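Local coordinates for L-threonine dehydrogenase (Flavobacterium frigidimaris, PDB 2YY7), which probably oxidises L-threonine at its 3-hydroxyl group, using the NAD bound in a Rossmann-type fold, at residues 19-22 with 23-26; 154-158 with 159-163. All coordinates share one frame; numbering follows the deposited sequence.

Contact 1: residues 19-22 with 23-26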
loop_
_atom_site.group_PDB
_atom_site.type_symbol
_atom_site.label_atom_id
_atom_site.label_comp_id
_atom_site.label_asym_id
_atom_site.label_seq_id
_atom_site.Cartn_x
_atom_site.Cartn_y
_atom_site.Cartn_z
ATOM N N THR A 19 17.329 -19.469 12.067
ATOM C CA THR A 19 17.026 -20.406 13.144
ATOM C C THR A 19 18.313 -20.922 13.791
ATOM O O THR A 19 18.417 -20.996 15.016
ATOM C CB THR A 19 16.211 -21.611 12.615
ATOM O OG1 THR A 19 14.981 -21.145 12.045
ATOM C CG2 THR A 19 15.894 -22.588 13.748
ATOM N N GLN A 20 19.294 -21.271 12.964
ATOM C CA GLN A 20 20.566 -21.786 13.467
ATOM C C GLN A 20 21.293 -20.754 14.318
ATOM O O GLN A 20 21.742 -21.056 15.422
ATOM C CB GLN A 20 21.466 -22.217 12.304
ATOM C CG GLN A 20 22.757 -22.909 12.739
ATOM C CD GLN A 20 23.632 -23.319 11.561
ATOM O OE1 GLN A 20 24.066 -22.477 10.771
ATOM N NE2 GLN A 20 23.892 -24.617 11.439
ATOM N N LYS A 21 21.401 -19.533 13.804
ATOM C CA LYS A 21 22.083 -18.461 14.519
ATOM C C LYS A 21 21.383 -18.110 15.831
ATOM O O LYS A 21 22.030 -17.926 16.862
ATOM C CB LYS A 21 22.179 -17.222 13.630
ATOM C CG LYS A 21 22.951 -16.062 14.243
ATOM C CD LYS A 21 24.393 -16.421 14.551
ATOM C CE LYS A 21 25.134 -15.219 15.121
ATOM N NZ LYS A 21 26.544 -15.538 15.473
ATOM N N LEU A 22 20.060 -18.019 15.796
ATOM C CA LEU A 22 19.302 -17.699 16.999
ATOM C C LEU A 22 19.498 -18.780 18.065
ATOM O O LEU A 22 19.623 -18.479 19.252
ATOM C CB LEU A 22 17.819 -17.557 16.651
ATOM C CG LEU A 22 17.175 -16.165 16.680
ATOM C CD1 LEU A 22 18.204 -15.073 16.495
ATOM C CD2 LEU A 22 16.103 -16.101 15.597
ATOM N N ARG A 23 19.528 -20.041 17.639
ATOM C CA ARG A 23 19.712 -21.151 18.569
ATOM C C ARG A 23 21.099 -21.152 19.213
ATOM O O ARG A 23 21.257 -21.600 20.350
ATOM C CB ARG A 23 19.440 -22.487 17.863
ATOM C CG ARG A 23 17.946 -22.749 17.678
ATOM C CD ARG A 23 17.644 -24.003 16.882
ATOM N NE ARG A 23 16.218 -24.315 16.939
ATOM C CZ ARG A 23 15.599 -25.168 16.128
ATOM N NH1 ARG A 23 16.275 -25.805 15.181
ATOM N NH2 ARG A 23 14.298 -25.391 16.271
ATOM N N LYS A 24 22.098 -20.647 18.492
ATOM C CA LYS A 24 23.455 -20.572 19.020
ATOM C C LYS A 24 23.538 -19.470 20.071
ATOM O O LYS A 24 24.243 -19.600 21.072
ATOM C CB LYS A 24 24.453 -20.270 17.899
ATOM C CG LYS A 24 24.645 -21.408 16.909
ATOM C CD LYS A 24 25.548 -21.016 15.742
ATOM C CE LYS A 24 26.957 -20.644 16.193
ATOM N NZ LYS A 24 27.018 -19.322 16.884
ATOM N N LEU A 25 22.799 -18.389 19.837
ATOM C CA LEU A 25 22.789 -17.244 20.735
ATOM C C LEU A 25 21.889 -17.398 21.950
ATOM O O LEU A 25 22.264 -16.993 23.048
ATOM C CB LEU A 25 22.358 -15.979 19.983
ATOM C CG LEU A 25 23.220 -15.419 18.851
ATOM C CD1 LEU A 25 22.524 -14.200 18.257
ATOM C CD2 LEU A 25 24.602 -15.043 19.375
ATOM N N TYR A 26 20.708 -17.982 21.767
ATOM C CA TYR A 26 19.776 -18.109 22.882
ATOM C C TYR A 26 19.434 -19.510 23.356
ATOM O O TYR A 26 18.669 -19.666 24.308
ATOM C CB TYR A 26 18.474 -17.371 22.560
ATOM C CG TYR A 26 18.661 -15.910 22.213
ATOM C CD1 TYR A 26 18.621 -15.480 20.891
ATOM C CD2 TYR A 26 18.880 -14.957 23.208
ATOM C CE1 TYR A 26 18.794 -14.138 20.562
ATOM C CE2 TYR A 26 19.056 -13.608 22.887
ATOM C CZ TYR A 26 19.010 -13.209 21.564
ATOM O OH TYR A 26 19.179 -11.883 21.232
#

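Contact 2: residues 154-158 with 159-163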
loop_
_atom_site.group_PDB
_atom_site.type_symbol
_atom_site.label_atom_id
_atom_site.label_comp_id
_atom_site.label_asym_id
_atom_site.label_seq_id
_atom_site.Cartn_x
_atom_site.Cartn_y
_atom_site.Cartn_z
ATOM N N CYS A 154 2.426 -2.098 9.740
ATOM C CA CYS A 154 3.337 -2.268 10.873
ATOM C C CYS A 154 3.449 -0.944 11.620
ATOM O O CYS A 154 3.395 -0.901 12.852
ATOM C CB CYS A 154 4.731 -2.692 10.402
ATOM S SG CYS A 154 4.844 -4.412 9.899
ATOM N N GLU A 155 3.605 0.136 10.862
ATOM C CA GLU A 155 3.722 1.464 11.446
ATOM C C GLU A 155 2.426 1.840 12.160
ATOM O O GLU A 155 2.445 2.437 13.241
ATOM C CB GLU A 155 4.028 2.485 10.352
ATOM C CG GLU A 155 4.421 3.851 10.870
ATOM C CD GLU A 155 4.743 4.812 9.748
ATOM O OE1 GLU A 155 3.810 5.212 9.021
ATOM O OE2 GLU A 155 5.928 5.161 9.588
ATOM N N TYR A 156 1.298 1.491 11.547
ATOM C CA TYR A 156 -0.000 1.788 12.140
ATOM C C TYR A 156 -0.114 1.079 13.488
ATOM O O TYR A 156 -0.423 1.705 14.501
ATOM C CB TYR A 156 -1.139 1.315 11.232
ATOM C CG TYR A 156 -2.502 1.777 11.704
ATOM C CD1 TYR A 156 -2.993 3.034 11.350
ATOM C CD2 TYR A 156 -3.286 0.973 12.537
ATOM C CE1 TYR A 156 -4.230 3.483 11.809
ATOM C CE2 TYR A 156 -4.529 1.419 13.006
ATOM C CZ TYR A 156 -4.991 2.674 12.634
ATOM O OH TYR A 156 -6.215 3.124 13.076
ATOM N N TYR A 157 0.124 -0.231 13.498
ATOM C CA TYR A 157 0.037 -1.004 14.735
ATOM C C TYR A 157 0.971 -0.484 15.824
ATOM O O TYR A 157 0.644 -0.541 17.011
ATOM C CB TYR A 157 0.319 -2.486 14.464
ATOM C CG TYR A 157 -0.918 -3.279 14.098
ATOM C CD1 TYR A 157 -1.496 -4.164 15.007
ATOM C CD2 TYR A 157 -1.516 -3.138 12.849
ATOM C CE1 TYR A 157 -2.636 -4.889 14.685
ATOM C CE2 TYR A 157 -2.660 -3.860 12.511
ATOM C CZ TYR A 157 -3.214 -4.735 13.434
ATOM O OH TYR A 157 -4.339 -5.461 13.104
ATOM N N HIS A 158 2.137 0.010 15.428
ATOM C CA HIS A 158 3.072 0.554 16.403
ATOM C C HIS A 158 2.520 1.853 16.983
ATOM O O HIS A 158 2.406 2.005 18.205
ATOM C CB HIS A 158 4.424 0.870 15.769
ATOM C CG HIS A 158 5.337 1.626 16.682
ATOM N ND1 HIS A 158 6.006 1.023 17.726
ATOM C CD2 HIS A 158 5.627 2.946 16.760
ATOM C CE1 HIS A 158 6.668 1.941 18.409
ATOM N NE2 HIS A 158 6.454 3.116 17.845
ATOM N N ASN A 159 2.179 2.783 16.091
ATOM C CA ASN A 159 1.667 4.095 16.477
ATOM C C ASN A 159 0.321 4.106 17.183
ATOM O O ASN A 159 0.093 4.922 18.072
ATOM C CB ASN A 159 1.577 5.012 15.253
ATOM C CG ASN A 159 2.936 5.404 14.715
ATOM O OD1 ASN A 159 3.898 5.526 15.470
ATOM N ND2 ASN A 159 3.020 5.622 13.403
ATOM N N ILE A 160 -0.572 3.211 16.784
ATOM C CA ILE A 160 -1.897 3.165 17.375
ATOM C C ILE A 160 -2.042 2.165 18.518
ATOM O O ILE A 160 -2.685 2.462 19.528
ATOM C CB ILE A 160 -2.962 2.863 16.292
ATOM C CG1 ILE A 160 -2.875 3.916 15.184
ATOM C CG2 ILE A 160 -4.361 2.850 16.907
ATOM C CD1 ILE A 160 -3.004 5.360 15.686
ATOM N N TYR A 161 -1.439 0.990 18.383
ATOM C CA TYR A 161 -1.565 -0.010 19.436
ATOM C C TYR A 161 -0.304 -0.231 20.261
ATOM O O TYR A 161 -0.297 -1.059 21.167
ATOM C CB TYR A 161 -2.048 -1.332 18.835
ATOM C CG TYR A 161 -3.314 -1.178 18.024
ATOM C CD1 TYR A 161 -4.460 -0.612 18.584
ATOM C CD2 TYR A 161 -3.367 -1.588 16.694
ATOM C CE1 TYR A 161 -5.625 -0.457 17.838
ATOM C CE2 TYR A 161 -4.523 -1.440 15.941
ATOM C CZ TYR A 161 -5.648 -0.875 16.519
ATOM O OH TYR A 161 -6.795 -0.737 15.775
ATOM N N GLY A 162 0.753 0.516 19.957
ATOM C CA GLY A 162 1.993 0.383 20.707
ATOM C C GLY A 162 2.750 -0.915 20.480
ATOM O O GLY A 162 3.598 -1.299 21.291
ATOM N N VAL A 163 2.457 -1.593 19.377
ATOM C CA VAL A 163 3.127 -2.851 19.065
ATOM C C VAL A 163 4.600 -2.673 18.709
ATOM O O VAL A 163 4.954 -1.809 17.914
ATOM C CB VAL A 163 2.438 -3.568 17.886
ATOM C CG1 VAL A 163 3.304 -4.743 17.409
ATOM C CG2 VAL A 163 1.054 -4.048 18.311
#

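Contact 1: residues 19-22 with 23-26
Arg23 runs extended alongside Thr19, one turn earlier in helix 13-26, the helix of a Rossmann beta-alpha-beta unit between strands 5-8 and 31-35. One face of its guanidinium lies against the Thr19 methyl CG2, which sits 3.5 Å from Arg23 CZ and nearer the rim of the group than its centre. With chi1 at -60°, Thr19 holds CG2 anti to its backbone N, next to the carbonyl carbon, while OG1 bonds back to the carbonyl of Gly15. Beyond the methyl, NH2 of Arg23 reaches the carbonyl of Val31, at the start of the next strand. An alanine here would probably leave the Val31 carbonyl without this donor and the Thr19 methyl without its flat cover. Leu22 packs on Ile5 and Ile7 of strand 5-8, and its CD1 lies 4.2 Å from Tyr26 CE1; Leu22 O takes the Tyr26 N at 2.8 Å in a fairly straight bond (160°). Lys21 CE comes 4.2 Å from Leu25 CG, and Lys21 NZ stands 4.1 Å from Lys24 NZ. Leu22 and the arginine thus turn to the sheet, whereas the lysine amines, close enough to repel mildly if both are charged, lie away from it, where the Lys21 chain also meets helix 216-228.

Contact 2: residues 154-158 with 159-163
Tyr157 and Tyr161, one turn apart at the end of helix 142-161, form a T-shaped pair in which the edge of Tyr161 meets the face of Tyr157. The ring planes stand at 67° with centroids 5.2 Å apart, and Tyr161 CD2 makes the close approach, 3.6 Å from Tyr157 CD1. Next to them, Ile160 sets CG1 over the centre of the Tyr156 ring, a CH-pi contact 3.6 Å from the centroid. With CG anti to its backbone N (chi1 -172°), Tyr156 brings this ring within reach of Ile160; its hydroxyl bonds Glu84 of the second subunit. His158 contributes a polar contact: ND1 donates in its ring plane to Val163 O at 3.0 Å, arriving above the plane of that carbonyl. The chain leaves the helix at Gly162, the first residue out of helical conformation, whose positive phi is one that favours glycine. Tyr157 O receives Tyr161 N and Val163 N, the latter at 3.2 Å, from opposite faces of its carbonyl plane. Two donors on one carbonyl, together with the imidazole bond, tie the exit of the helix to its last turn; the donation from ND1 implies that this nitrogen carries a proton, whatever the state of NE2.

How the contacts relate
Both contacts lie in the last turns of helices of the Rossmann-type fold, but only contact 2 includes the chain's departure from its helix. Each is partly buried and none of the four segments is shared, the nearest atoms lying about 17 Å apart. Contact 1 belongs to the first beta-alpha-beta unit, its inner face against strands 5-8 and 31-35 and another beside helix 216-228; no other chain of the assembly touches it. Contact 2 ends helix 142-161, packs on helix 87-106 and meets the second subunit. Their chemistry follows: aliphatic groups and an arginine bonded to strand backbone in contact 1, tyrosine rings and a histidine bond to the departing chain in contact 2.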